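PDB 4R81: NADH dehydrogenase from Methanothermobacter marburgensis, which binds FMN in a flavodoxin-like fold and probably catalyses the transfer of electrons from NADH or NADPH to quinones. Local coordinates for residues G40-R44 against M45-S49; F10-S14 against R15-S19; A98-K101 against G102-R106. One frame throughout, in Å; residues are numbered along the deposited sequence.

All three contacts are local, each closed between residues a few positions apart. Interaction 3 is fully buried, formed between successive turns of helix 98-107, and combines apolar packing with a lysine-aspartate salt bridge at the subunit interface. Interactions 1 and 2 are partly buried loops that leave the ends of neighbouring parallel strands, 36-41 and 5-10. Main-chain bonds shape interaction 1, whereas in interaction 2 side chains and helix N-H groups turn to the FMN phosphate. The strands join through G40 and L42 with F10, and Y43 packs on H12 and P13. K99 of interaction 3 bonds to the carbonyl of F47, tying the helix to interaction 1.

Interaction 1: G40-R44 against M45-S49; sequences GDLYR and MNFRS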
ATOM      1  N   GLY A  40       0.229 -13.021 -14.192  1.00 17.36           N
ATOM      2  CA  GLY A  40       1.107 -11.872 -14.276  1.00 18.02           C
ATOM      3  C   GLY A  40       1.994 -11.846 -13.045  1.00 18.77           C
ATOM      4  O   GLY A  40       1.585 -11.375 -11.985  1.00 18.21           O
ATOM      5  N   ASP A  41       3.196 -12.398 -13.182  1.00 20.20           N
ATOM      6  CA  ASP A  41       4.176 -12.462 -12.095  1.00 19.27           C
ATOM      7  C   ASP A  41       4.940 -11.146 -12.151  1.00 17.50           C
ATOM      8  O   ASP A  41       5.912 -11.005 -12.905  1.00 20.13           O
ATOM      9  CB  ASP A  41       5.109 -13.669 -12.310  1.00 20.12           C
ATOM     10  CG  ASP A  41       6.079 -13.905 -11.147  1.00 21.34           C
ATOM     11  OD1 ASP A  41       6.498 -12.935 -10.488  1.00 20.96           O
ATOM     12  OD2 ASP A  41       6.445 -15.080 -10.906  1.00 23.88           O
ATOM     13  N   LEU A  42       4.479 -10.173 -11.369  1.00 16.04           N
ATOM     14  CA  LEU A  42       4.948  -8.802 -11.503  1.00 16.61           C
ATOM     15  C   LEU A  42       6.452  -8.645 -11.312  1.00 19.02           C
ATOM     16  O   LEU A  42       7.078  -7.840 -11.995  1.00 20.54           O
ATOM     17  CB  LEU A  42       4.190  -7.873 -10.546  1.00 16.36           C
ATOM     18  CG  LEU A  42       2.680  -7.755 -10.787  1.00 17.26           C
ATOM     19  CD1 LEU A  42       2.050  -6.801  -9.788  1.00 17.95           C
ATOM     20  CD2 LEU A  42       2.396  -7.287 -12.213  1.00 18.65           C
ATOM     21  N   TYR A  43       7.037  -9.413 -10.395  1.00 18.56           N
ATOM     22  CA  TYR A  43       8.486  -9.355 -10.200  1.00 20.93           C
ATOM     23  C   TYR A  43       9.238  -9.925 -11.399  1.00 23.66           C
ATOM     24  O   TYR A  43      10.211  -9.322 -11.867  1.00 23.49           O
ATOM     25  CB  TYR A  43       8.905 -10.076  -8.919  1.00 21.47           C
ATOM     26  CG  TYR A  43       8.954  -9.203  -7.683  1.00 20.75           C
ATOM     27  CD1 TYR A  43      10.138  -8.580  -7.291  1.00 20.31           C
ATOM     28  CD2 TYR A  43       7.826  -9.019  -6.896  1.00 21.62           C
ATOM     29  CE1 TYR A  43      10.191  -7.791  -6.156  1.00 20.83           C
ATOM     30  CE2 TYR A  43       7.869  -8.232  -5.756  1.00 19.68           C
ATOM     31  CZ  TYR A  43       9.061  -7.632  -5.387  1.00 20.57           C
ATOM     32  OH  TYR A  43       9.120  -6.856  -4.256  1.00 22.87           O
ATOM     33  N   ARG A  44       8.781 -11.071 -11.904  1.00 24.92           N
ATOM     34  CA  ARG A  44       9.370 -11.686 -13.096  0.52 26.32           C
ATOM     35  C   ARG A  44       9.276 -10.769 -14.298  1.00 26.79           C
ATOM     36  O   ARG A  44      10.147 -10.765 -15.155  1.00 26.95           O
ATOM     37  CB  ARG A  44       8.663 -12.995 -13.456  0.52 28.52           C
ATOM     38  CG  ARG A  44       9.169 -14.216 -12.731  0.52 30.46           C
ATOM     39  CD  ARG A  44       8.960 -15.470 -13.573  0.52 31.22           C
ATOM     40  NE  ARG A  44      10.144 -15.791 -14.368  0.52 32.02           N
ATOM     41  CZ  ARG A  44      10.227 -15.700 -15.692  0.52 29.31           C
ATOM     42  NH1 ARG A  44       9.183 -15.307 -16.418  0.52 27.51           N
ATOM     43  NH2 ARG A  44      11.366 -16.012 -16.296  0.52 30.00           N
ATOM     44  N   MET A  45       8.192 -10.013 -14.361  1.00 26.10           N
ATOM     45  CA  MET A  45       7.933  -9.118 -15.479  1.00 25.33           C
ATOM     46  C   MET A  45       8.779  -7.861 -15.435  1.00 26.75           C
ATOM     47  O   MET A  45       8.749  -7.072 -16.378  1.00 28.36           O
ATOM     48  CB  MET A  45       6.460  -8.700 -15.481  1.00 24.00           C
ATOM     49  CG  MET A  45       5.498  -9.838 -15.794  1.00 22.48           C
ATOM     50  SD  MET A  45       3.784  -9.421 -15.407  1.00 23.55           S
ATOM     51  CE  MET A  45       3.636  -7.851 -16.250  1.00 25.10           C
ATOM     52  N   ASN A  46       9.521  -7.669 -14.346  1.00 27.40           N
ATOM     53  CA  ASN A  46      10.213  -6.401 -14.099  1.00 28.44           C
ATOM     54  C   ASN A  46       9.243  -5.216 -14.176  1.00 27.03           C
ATOM     55  O   ASN A  46       9.579  -4.143 -14.680  1.00 26.41           O
ATOM     56  CB  ASN A  46      11.388  -6.217 -15.069  1.00 32.46           C
ATOM     57  CG  ASN A  46      12.410  -7.331 -14.962  1.00 36.40           C
ATOM     58  OD1 ASN A  46      12.555  -8.153 -15.872  1.00 38.72           O
ATOM     59  ND2 ASN A  46      13.127  -7.365 -13.845  1.00 38.36           N
ATOM     60  N   PHE A  47       8.036  -5.421 -13.663  1.00 24.69           N
ATOM     61  CA  PHE A  47       6.986  -4.421 -13.780  1.00 23.71           C
ATOM     62  C   PHE A  47       7.341  -3.147 -13.035  1.00 23.48           C
ATOM     63  O   PHE A  47       7.660  -3.180 -11.845  1.00 24.45           O
ATOM     64  CB  PHE A  47       5.655  -4.965 -13.272  1.00 23.99           C
ATOM     65  CG  PHE A  47       4.502  -4.028 -13.486  1.00 25.37           C
ATOM     66  CD1 PHE A  47       3.900  -3.927 -14.733  1.00 26.65           C
ATOM     67  CD2 PHE A  47       4.026  -3.237 -12.447  1.00 26.25           C
ATOM     68  CE1 PHE A  47       2.835  -3.062 -14.938  1.00 27.32           C
ATOM     69  CE2 PHE A  47       2.964  -2.372 -12.646  1.00 27.41           C
ATOM     70  CZ  PHE A  47       2.370  -2.282 -13.892  1.00 27.50           C
ATOM     71  N   ARG A  48       7.277  -2.025 -13.745  1.00 22.61           N
ATOM     72  CA  ARG A  48       7.588  -0.733 -13.159  1.00 23.57           C
ATOM     73  C   ARG A  48       6.455  -0.345 -12.222  1.00 23.76           C
ATOM     74  O   ARG A  48       5.296  -0.205 -12.638  1.00 24.37           O
ATOM     75  CB  ARG A  48       7.758   0.328 -14.251  1.00 24.12           C
ATOM     76  CG  ARG A  48       8.052   1.723 -13.718  1.00 27.69           C
ATOM     77  CD  ARG A  48       9.376   1.755 -12.988  1.00 31.76           C
ATOM     78  NE  ARG A  48       9.755   3.112 -12.617  1.00 34.80           N
ATOM     79  CZ  ARG A  48      10.883   3.427 -11.991  1.00 36.33           C
ATOM     80  NH1 ARG A  48      11.751   2.478 -11.671  1.00 37.54           N
ATOM     81  NH2 ARG A  48      11.139   4.690 -11.686  1.00 38.12           N
ATOM     82  N   SER A  49       6.771  -0.177 -10.946  1.00 23.06           N
ATOM     83  CA  SER A  49       5.709   0.081  -9.985  1.00 22.76           C
ATOM     84  C   SER A  49       5.501   1.558  -9.660  1.00 20.73           C
ATOM     85  O   SER A  49       4.486   1.910  -9.080  1.00 19.68           O
ATOM     86  CB  SER A  49       5.913  -0.745  -8.715  1.00 26.42           C
ATOM     87  OG  SER A  49       7.085  -0.359  -8.046  1.00 28.26           O
TER
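A type I beta turn, Y43 to N46, bends the chain where strand 36-41, at the border of this chain's parallel sheet, runs into the loop before helix 53-61. N46 N donates to Y43 O at 3.1 Å, from above the carbonyl plane. Two wider bonds frame it: M45 N reaches D41 O at 2.9 Å, overlapping the turn, and F47 N meets L42 O at 3.1 Å, enclosing it, both nearly in line with the carbonyl bond. The D41 carboxylate adds an Asx motif, its OD1 accepting from R44 N at 3.3 Å out of the carboxylate plane, while OD2 forms a salt bridge with R20, so both oxygens are engaged.

Side chains pack around this backbone frame. M45 folds back beside the strand end, with CG anti to its carbonyl carbon (chi1 -68°), which brings CG to 3.1 Å from D41 O and lays SD against G40 CA. L42 touches two neighbours with one methyl, CD2; its side chain crosses that of M45 obliquely and lies alongside that of F47, pointing the same way. Around them, L42 and F47 press on helix 98-107 and M45 on helix 70-80, while Y43 makes a cation-pi contact with K99 and a weak hydrogen bond to L51 of the second subunit. The shared L42 CD2 methyl lies 4.1 Å from M45 SD and equally far from F47 CG, meeting that ring obliquely.

Interaction 2: F10-S14 against R15-S19; sequences FAHPS and RKSFS. With FMN (flavin mononucleotide), chain E.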
ATOM      1  N   PHE A  10       0.281 -11.820  -9.429  1.00 16.24           N
ATOM      2  CA  PHE A  10       1.075 -12.464  -8.397  1.00 16.57           C
ATOM      3  C   PHE A  10       2.228 -11.546  -8.020  1.00 16.40           C
ATOM      4  O   PHE A  10       3.003 -11.116  -8.878  1.00 17.65           O
ATOM      5  CB  PHE A  10       1.597 -13.809  -8.902  1.00 16.67           C
ATOM      6  CG  PHE A  10       2.485 -14.515  -7.927  1.00 17.52           C
ATOM      7  CD1 PHE A  10       1.948 -15.221  -6.866  1.00 17.64           C
ATOM      8  CD2 PHE A  10       3.858 -14.469  -8.065  1.00 17.39           C
ATOM      9  CE1 PHE A  10       2.773 -15.879  -5.959  1.00 17.83           C
ATOM     10  CE2 PHE A  10       4.682 -15.112  -7.163  1.00 19.03           C
ATOM     11  CZ  PHE A  10       4.143 -15.819  -6.113  1.00 18.10           C
ATOM     12  N   ALA A  11       2.343 -11.256  -6.729  1.00 16.51           N
ATOM     13  CA  ALA A  11       3.331 -10.308  -6.239  1.00 16.63           C
ATOM     14  C   ALA A  11       4.219 -10.884  -5.140  1.00 16.67           C
ATOM     15  O   ALA A  11       3.844 -10.857  -3.968  1.00 18.33           O
ATOM     16  CB  ALA A  11       2.623  -9.046  -5.732  1.00 17.69           C
ATOM     17  N   HIS A  12       5.399 -11.379  -5.509  1.00 18.18           N
ATOM     18  CA  HIS A  12       6.376 -11.867  -4.530  1.00 18.48           C
ATOM     19  C   HIS A  12       7.755 -11.966  -5.178  1.00 19.02           C
ATOM     20  O   HIS A  12       7.879 -12.484  -6.286  1.00 19.31           O
ATOM     21  CB  HIS A  12       5.973 -13.236  -3.969  1.00 18.27           C
ATOM     22  CG  HIS A  12       6.635 -13.568  -2.669  1.00 18.62           C
ATOM     23  ND1 HIS A  12       7.993 -13.779  -2.550  1.00 20.42           N
ATOM     24  CD2 HIS A  12       6.125 -13.718  -1.422  1.00 19.47           C
ATOM     25  CE1 HIS A  12       8.291 -14.037  -1.292  1.00 20.64           C
ATOM     26  NE2 HIS A  12       7.175 -14.009  -0.585  1.00 21.01           N
ATOM     27  N   PRO A  13       8.798 -11.476  -4.487  1.00 19.42           N
ATOM     28  CA  PRO A  13      10.130 -11.504  -5.107  1.00 19.99           C
ATOM     29  C   PRO A  13      10.772 -12.888  -5.191  1.00 22.82           C
ATOM     30  O   PRO A  13      11.649 -13.108  -6.031  1.00 23.68           O
ATOM     31  CB  PRO A  13      10.973 -10.597  -4.190  1.00 20.47           C
ATOM     32  CG  PRO A  13      10.267 -10.637  -2.860  1.00 19.39           C
ATOM     33  CD  PRO A  13       8.790 -10.746  -3.203  1.00 18.44           C
ATOM     34  N   SER A  14      10.350 -13.815  -4.341  1.00 22.57           N
ATOM     35  CA  SER A  14      11.107 -15.046  -4.174  1.00 25.13           C
ATOM     36  C   SER A  14      10.634 -16.150  -5.100  1.00 28.52           C
ATOM     37  O   SER A  14       9.434 -16.316  -5.316  1.00 28.41           O
ATOM     38  CB  SER A  14      11.057 -15.511  -2.720  1.00 26.89           C
ATOM     39  OG  SER A  14      11.946 -16.597  -2.514  1.00 28.39           O
ATOM     40  N   ARG A  15      11.593 -16.893  -5.646  1.00 31.11           N
ATOM     41  CA  ARG A  15      11.312 -18.058  -6.481  1.00 35.54           C
ATOM     42  C   ARG A  15      10.499 -19.083  -5.699  1.00 34.57           C
ATOM     43  O   ARG A  15       9.612 -19.741  -6.241  1.00 37.08           O
ATOM     44  CB  ARG A  15      12.621 -18.680  -6.977  1.00 39.58           C
ATOM     45  CG  ARG A  15      12.500 -20.146  -7.353  1.00 43.61           C
ATOM     46  CD  ARG A  15      13.771 -20.678  -7.997  1.00 47.59           C
ATOM     47  NE  ARG A  15      13.896 -20.255  -9.390  1.00 50.55           N
ATOM     48  CZ  ARG A  15      14.974 -20.465 -10.139  1.00 52.57           C
ATOM     49  NH1 ARG A  15      16.028 -21.087  -9.629  1.00 53.29           N
ATOM     50  NH2 ARG A  15      14.999 -20.044 -11.397  1.00 53.93           N
ATOM     51  N   LYS A  16      10.806 -19.203  -4.413  1.00 32.49           N
ATOM     52  CA  LYS A  16      10.081 -20.108  -3.535  1.00 33.04           C
ATOM     53  C   LYS A  16       9.575 -19.358  -2.306  1.00 31.88           C
ATOM     54  O   LYS A  16      10.340 -18.693  -1.607  1.00 32.94           O
ATOM     55  CB  LYS A  16      10.968 -21.290  -3.133  1.00 35.90           C
ATOM     56  CG  LYS A  16      11.363 -22.180  -4.302  1.00 38.10           C
ATOM     57  CD  LYS A  16      12.104 -23.422  -3.833  1.00 40.42           C
ATOM     58  CE  LYS A  16      13.585 -23.148  -3.618  1.00 41.79           C
ATOM     59  NZ  LYS A  16      14.319 -23.000  -4.910  1.00 42.03           N
ATOM     60  N   SER A  17       8.275 -19.447  -2.070  1.00 29.03           N
ATOM     61  CA  SER A  17       7.645 -18.824  -0.916  1.00 26.89           C
ATOM     62  C   SER A  17       6.303 -19.495  -0.746  1.00 23.94           C
ATOM     63  O   SER A  17       5.864 -20.241  -1.619  1.00 23.22           O
ATOM     64  CB  SER A  17       7.433 -17.332  -1.149  1.00 27.55           C
ATOM     65  OG  SER A  17       6.487 -17.113  -2.187  1.00 28.97           O
ATOM     66  N   PHE A  18       5.641 -19.235   0.368  1.00 21.78           N
ATOM     67  CA  PHE A  18       4.314 -19.796   0.556  1.00 20.80           C
ATOM     68  C   PHE A  18       3.353 -19.248  -0.495  1.00 20.10           C
ATOM     69  O   PHE A  18       2.495 -19.975  -0.991  1.00 19.22           O
ATOM     70  CB  PHE A  18       3.803 -19.533   1.969  1.00 19.08           C
ATOM     71  CG  PHE A  18       2.437 -20.099   2.229  1.00 21.55           C
ATOM     72  CD1 PHE A  18       2.217 -21.471   2.202  1.00 23.06           C
ATOM     73  CD2 PHE A  18       1.374 -19.257   2.505  1.00 22.80           C
ATOM     74  CE1 PHE A  18       0.945 -21.991   2.449  1.00 23.64           C
ATOM     75  CE2 PHE A  18       0.111 -19.762   2.743  1.00 22.76           C
ATOM     76  CZ  PHE A  18      -0.106 -21.133   2.721  1.00 23.25           C
ATOM     77  N   SER A  19       3.514 -17.975  -0.856  1.00 20.16           N
ATOM     78  CA  SER A  19       2.629 -17.356  -1.839  1.00 20.13           C
ATOM     79  C   SER A  19       2.671 -18.111  -3.175  1.00 20.30           C
ATOM     80  O   SER A  19       1.653 -18.259  -3.855  1.00 20.10           O
ATOM     81  CB  SER A  19       2.989 -15.882  -2.039  1.00 21.17           C
ATOM     82  OG  SER A  19       2.596 -15.117  -0.905  1.00 21.87           O
TER
HETATM   83  N1  FMN E 300       2.281 -10.360   8.581  1.00 23.18           N
HETATM   84  C2  FMN E 300       1.154  -9.759   9.105  1.00 23.80           C
HETATM   85  O2  FMN E 300       0.281 -10.448   9.620  1.00 24.50           O
HETATM   86  N3  FMN E 300       0.997  -8.388   9.050  1.00 23.01           N
HETATM   87  C4  FMN E 300       1.969  -7.603   8.468  1.00 22.00           C
HETATM   88  O4  FMN E 300       1.804  -6.388   8.421  1.00 22.70           O
HETATM   89  C4A FMN E 300       3.114  -8.195   7.938  1.00 21.73           C
HETATM   90  N5  FMN E 300       4.111  -7.431   7.364  1.00 22.11           N
HETATM   91  C5A FMN E 300       5.229  -8.037   6.829  1.00 22.03           C
HETATM   92  C6  FMN E 300       6.224  -7.259   6.234  1.00 20.99           C
HETATM   93  C7  FMN E 300       7.361  -7.858   5.699  1.00 21.68           C
HETATM   94  C7M FMN E 300       8.421  -7.023   5.042  1.00 22.91           C
HETATM   95  C8  FMN E 300       7.508  -9.244   5.756  1.00 21.07           C
HETATM   96  C8M FMN E 300       8.734  -9.905   5.187  1.00 23.34           C
HETATM   97  C9  FMN E 300       6.516 -10.013   6.360  1.00 21.71           C
HETATM   98  C9A FMN E 300       5.373  -9.419   6.894  1.00 22.07           C
HETATM   99  N10 FMN E 300       4.382 -10.181   7.490  1.00 21.72           N
HETATM  100  C10 FMN E 300       3.258  -9.577   8.001  1.00 21.95           C
HETATM  101  C1' FMN E 300       4.489 -11.671   7.546  1.00 21.09           C
HETATM  102  C2' FMN E 300       4.142 -12.147   6.127  1.00 21.08           C
HETATM  103  O2' FMN E 300       2.789 -11.903   5.794  1.00 18.94           O
HETATM  104  C3' FMN E 300       4.541 -13.600   5.929  1.00 22.76           C
HETATM  105  O3' FMN E 300       5.958 -13.624   5.882  1.00 23.75           O
HETATM  106  C4' FMN E 300       3.976 -14.148   4.624  1.00 23.28           C
HETATM  107  O4' FMN E 300       2.570 -14.259   4.669  1.00 25.12           O
HETATM  108  C5' FMN E 300       4.561 -15.510   4.287  1.00 22.80           C
HETATM  109  O5' FMN E 300       4.209 -15.774   2.949  1.00 23.75           O
HETATM  110  P   FMN E 300       5.373 -15.833   1.846  1.00 23.53           P
HETATM  111  O1P FMN E 300       6.239 -17.038   2.167  1.00 24.43           O
HETATM  112  O2P FMN E 300       4.764 -15.990   0.475  1.00 26.06           O
HETATM  113  O3P FMN E 300       6.203 -14.577   1.952  1.00 24.64           O
HETATM  114  O   HOH W   1      13.672 -18.579  -3.178  1.00 33.80           O
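H12 and S17 meet across the loop through a CH-pi contact, S17 CB lying over one face of the imidazole, 3.6 Å from its centroid. Hydrogen bonds occupy the edge of the same ring. S14 N donates to H12 ND1 at 3.0 Å exactly in the ring plane, and this leaves NE2 as the donor to FMN O3P at 2.8 Å; together the two bonds fix the rotation of the imidazole. S14, its hydroxyl anti to the backbone N (chi1 -172°), donates from OG to K16 O at 2.8 Å, and a water bridges S14 OG to K16 N.

A second group of hydrogen bonds goes to the phosphate. F18 N binds FMN O1P at 2.9 Å, and S19 grips FMN O2P twice, N and OG each at 2.7 Å, with a weak, longer bond from S17 OG. The F10 ring turns an edge to the S19 carbonyl, CE1 lying 3.4 Å from S19 O. Y56 of the second subunit sets its ring edge-to-face with H12. With S17 as N-cap of helix 18-32, the phosphate lies at the helix amino end, held by the phosphate-binding loop that follows the first strand in flavodoxin-like folds.

Interaction 3: A98-K101 against G102-R106; sequences AKLK and GWFDR
L100 overlaps the side chain of F104 one turn on, the two crossing obliquely with L100 CG 3.9 Å from F104 CE2, while its methyl CD1 lies 4.1 Å from W103 CB. Its own CG stands anti to the backbone N (chi1 -179°), which carries the branch toward these aromatic residues. The W103 indole adds CE3 over one face of the F104 ring, offset toward its rim, and K101 CA approaches the edge of that ring.

On another side of the helix K101 bends back at chi2 and chi4 to reach D105, the two side chains crossing at about a right angle. K101 NZ donates to the syn lone pair of D105 OD1 at 2.8 Å, a salt bridge, and NZ is held further by the carbonyls of W92 and C96 of the second subunit. D105 OD2 accepts from A98 N of that subunit, and D105 also touches FMN. Main-chain bonds four residues apart hold the turns, among them G102 N to A98 O at 2.9 Å and D105 N to K101 O at 3.0 Å. L100 and F104 face F87 of strand 84-90, F104 also packs on helix 148-162, W103 on helix 70-80, and the K101-D105 pair on the second subunit.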
ATOM      1  N   ALA A  98       4.688  -3.266  -2.258  1.00 15.25           N
ATOM      2  CA  ALA A  98       4.789  -2.067  -3.079  1.00 15.61           C
ATOM      3  C   ALA A  98       4.626  -2.368  -4.563  1.00 16.38           C
ATOM      4  O   ALA A  98       4.037  -1.563  -5.295  1.00 15.85           O
ATOM      5  CB  ALA A  98       6.112  -1.367  -2.829  1.00 16.35           C
ATOM      6  N   LYS A  99       5.153  -3.514  -5.004  1.00 16.28           N
ATOM      7  CA  LYS A  99       5.061  -3.910  -6.410  1.00 16.10           C
ATOM      8  C   LYS A  99       3.605  -3.988  -6.883  1.00 16.92           C
ATOM      9  O   LYS A  99       3.275  -3.517  -7.976  1.00 16.60           O
ATOM     10  CB  LYS A  99       5.763  -5.249  -6.659  1.00 19.27           C
ATOM     11  CG  LYS A  99       5.571  -5.776  -8.070  1.00 21.09           C
ATOM     12  CD  LYS A  99       6.453  -5.045  -9.075  1.00 22.74           C
ATOM     13  CE  LYS A  99       7.872  -5.612  -9.090  1.00 22.93           C
ATOM     14  NZ  LYS A  99       8.829  -4.743  -9.844  1.00 24.27           N
ATOM     15  N   LEU A 100       2.730  -4.555  -6.050  1.00 15.13           N
ATOM     16  CA  LEU A 100       1.323  -4.661  -6.415  1.00 14.73           C
ATOM     17  C   LEU A 100       0.605  -3.330  -6.222  1.00 14.97           C
ATOM     18  O   LEU A 100      -0.287  -2.987  -7.003  1.00 15.42           O
ATOM     19  CB  LEU A 100       0.627  -5.776  -5.617  1.00 15.57           C
ATOM     20  CG  LEU A 100      -0.857  -6.026  -5.894  1.00 16.11           C
ATOM     21  CD1 LEU A 100      -1.093  -6.313  -7.374  1.00 17.94           C
ATOM     22  CD2 LEU A 100      -1.354  -7.170  -5.021  1.00 17.21           C
ATOM     23  N   LYS A 101       0.978  -2.584  -5.182  1.00 14.91           N
ATOM     24  CA  LYS A 101       0.382  -1.267  -4.964  1.00 15.23           C
ATOM     25  C   LYS A 101       0.616  -0.407  -6.193  1.00 16.29           C
ATOM     26  O   LYS A 101      -0.283   0.315  -6.636  1.00 15.85           O
ATOM     27  CB  LYS A 101       0.970  -0.576  -3.727  1.00 15.92           C
ATOM     28  CG  LYS A 101       0.445   0.845  -3.477  1.00 16.66           C
ATOM     29  CD  LYS A 101      -1.089   0.889  -3.486  1.00 15.01           C
ATOM     30  CE  LYS A 101      -1.644   2.158  -2.875  1.00 16.35           C
ATOM     31  NZ  LYS A 101      -1.190   3.376  -3.598  1.00 15.04           N
ATOM     32  N   GLY A 102       1.818  -0.513  -6.757  1.00 16.37           N
ATOM     33  CA  GLY A 102       2.178   0.278  -7.918  1.00 15.94           C
ATOM     34  C   GLY A 102       1.419  -0.150  -9.152  1.00 16.54           C
ATOM     35  O   GLY A 102       1.163   0.667 -10.038  1.00 15.98           O
ATOM     36  N   TRP A 103       1.043  -1.428  -9.202  1.00 16.41           N
ATOM     37  CA  TRP A 103       0.196  -1.920 -10.273  1.00 16.68           C
ATOM     38  C   TRP A 103      -1.150  -1.188 -10.233  1.00 14.59           C
ATOM     39  O   TRP A 103      -1.622  -0.711 -11.260  1.00 15.30           O
ATOM     40  CB  TRP A 103       0.006  -3.431 -10.146  1.00 17.18           C
ATOM     41  CG  TRP A 103      -0.707  -4.083 -11.292  1.00 17.00           C
ATOM     42  CD1 TRP A 103      -0.135  -4.621 -12.407  1.00 16.69           C
ATOM     43  CD2 TRP A 103      -2.125  -4.299 -11.425  1.00 15.82           C
ATOM     44  NE1 TRP A 103      -1.101  -5.154 -13.229  1.00 17.27           N
ATOM     45  CE2 TRP A 103      -2.331  -4.973 -12.649  1.00 16.88           C
ATOM     46  CE3 TRP A 103      -3.237  -3.998 -10.621  1.00 16.88           C
ATOM     47  CZ2 TRP A 103      -3.604  -5.338 -13.099  1.00 16.73           C
ATOM     48  CZ3 TRP A 103      -4.503  -4.361 -11.069  1.00 16.32           C
ATOM     49  CH2 TRP A 103      -4.672  -5.022 -12.297  1.00 17.01           C
ATOM     50  N   PHE A 104      -1.756  -1.058  -9.054  1.00 15.07           N
ATOM     51  CA  PHE A 104      -2.992  -0.288  -8.957  1.00 16.43           C
ATOM     52  C   PHE A 104      -2.763   1.169  -9.376  1.00 16.09           C
ATOM     53  O   PHE A 104      -3.527   1.712 -10.187  1.00 15.60           O
ATOM     54  CB  PHE A 104      -3.588  -0.357  -7.542  1.00 15.92           C
ATOM     55  CG  PHE A 104      -4.149  -1.709  -7.182  1.00 15.65           C
ATOM     56  CD1 PHE A 104      -5.301  -2.182  -7.795  1.00 16.20           C
ATOM     57  CD2 PHE A 104      -3.531  -2.500  -6.226  1.00 15.73           C
ATOM     58  CE1 PHE A 104      -5.814  -3.431  -7.473  1.00 17.95           C
ATOM     59  CE2 PHE A 104      -4.042  -3.755  -5.896  1.00 16.44           C
ATOM     60  CZ  PHE A 104      -5.189  -4.215  -6.513  1.00 16.96           C
ATOM     61  N   ASP A 105      -1.709   1.792  -8.846  1.00 15.30           N
ATOM     62  CA  ASP A 105      -1.424   3.205  -9.132  1.00 16.18           C
ATOM     63  C   ASP A 105      -1.338   3.459 -10.637  1.00 17.47           C
ATOM     64  O   ASP A 105      -1.848   4.463 -11.142  1.00 18.49           O
ATOM     65  CB  ASP A 105      -0.095   3.659  -8.505  1.00 15.43           C
ATOM     66  CG  ASP A 105      -0.089   3.605  -6.984  1.00 15.98           C
ATOM     67  OD1 ASP A 105      -1.169   3.517  -6.363  1.00 16.76           O
ATOM     68  OD2 ASP A 105       1.026   3.663  -6.409  1.00 16.99           O
ATOM     69  N   ARG A 106      -0.690   2.533 -11.343  1.00 16.28           N
ATOM     70  CA  ARG A 106      -0.384   2.705 -12.761  1.00 17.94           C
ATOM     71  C   ARG A 106      -1.418   2.121 -13.722  1.00 18.71           C
ATOM     72  O   ARG A 106      -1.567   2.602 -14.851  1.00 18.54           O
ATOM     73  CB  ARG A 106       0.997   2.110 -13.071  1.00 17.58           C
ATOM     74  CG  ARG A 106       2.149   2.762 -12.305  1.00 18.23           C
ATOM     75  CD  ARG A 106       3.499   2.332 -12.867  1.00 19.14           C
ATOM     76  NE  ARG A 106       3.600   2.693 -14.278  1.00 20.17           N
ATOM     77  CZ  ARG A 106       3.852   1.842 -15.271  1.00 21.12           C
ATOM     78  NH1 ARG A 106       4.078   0.562 -15.022  1.00 22.57           N
ATOM     79  NH2 ARG A 106       3.893   2.288 -16.522  1.00 21.96           N
TER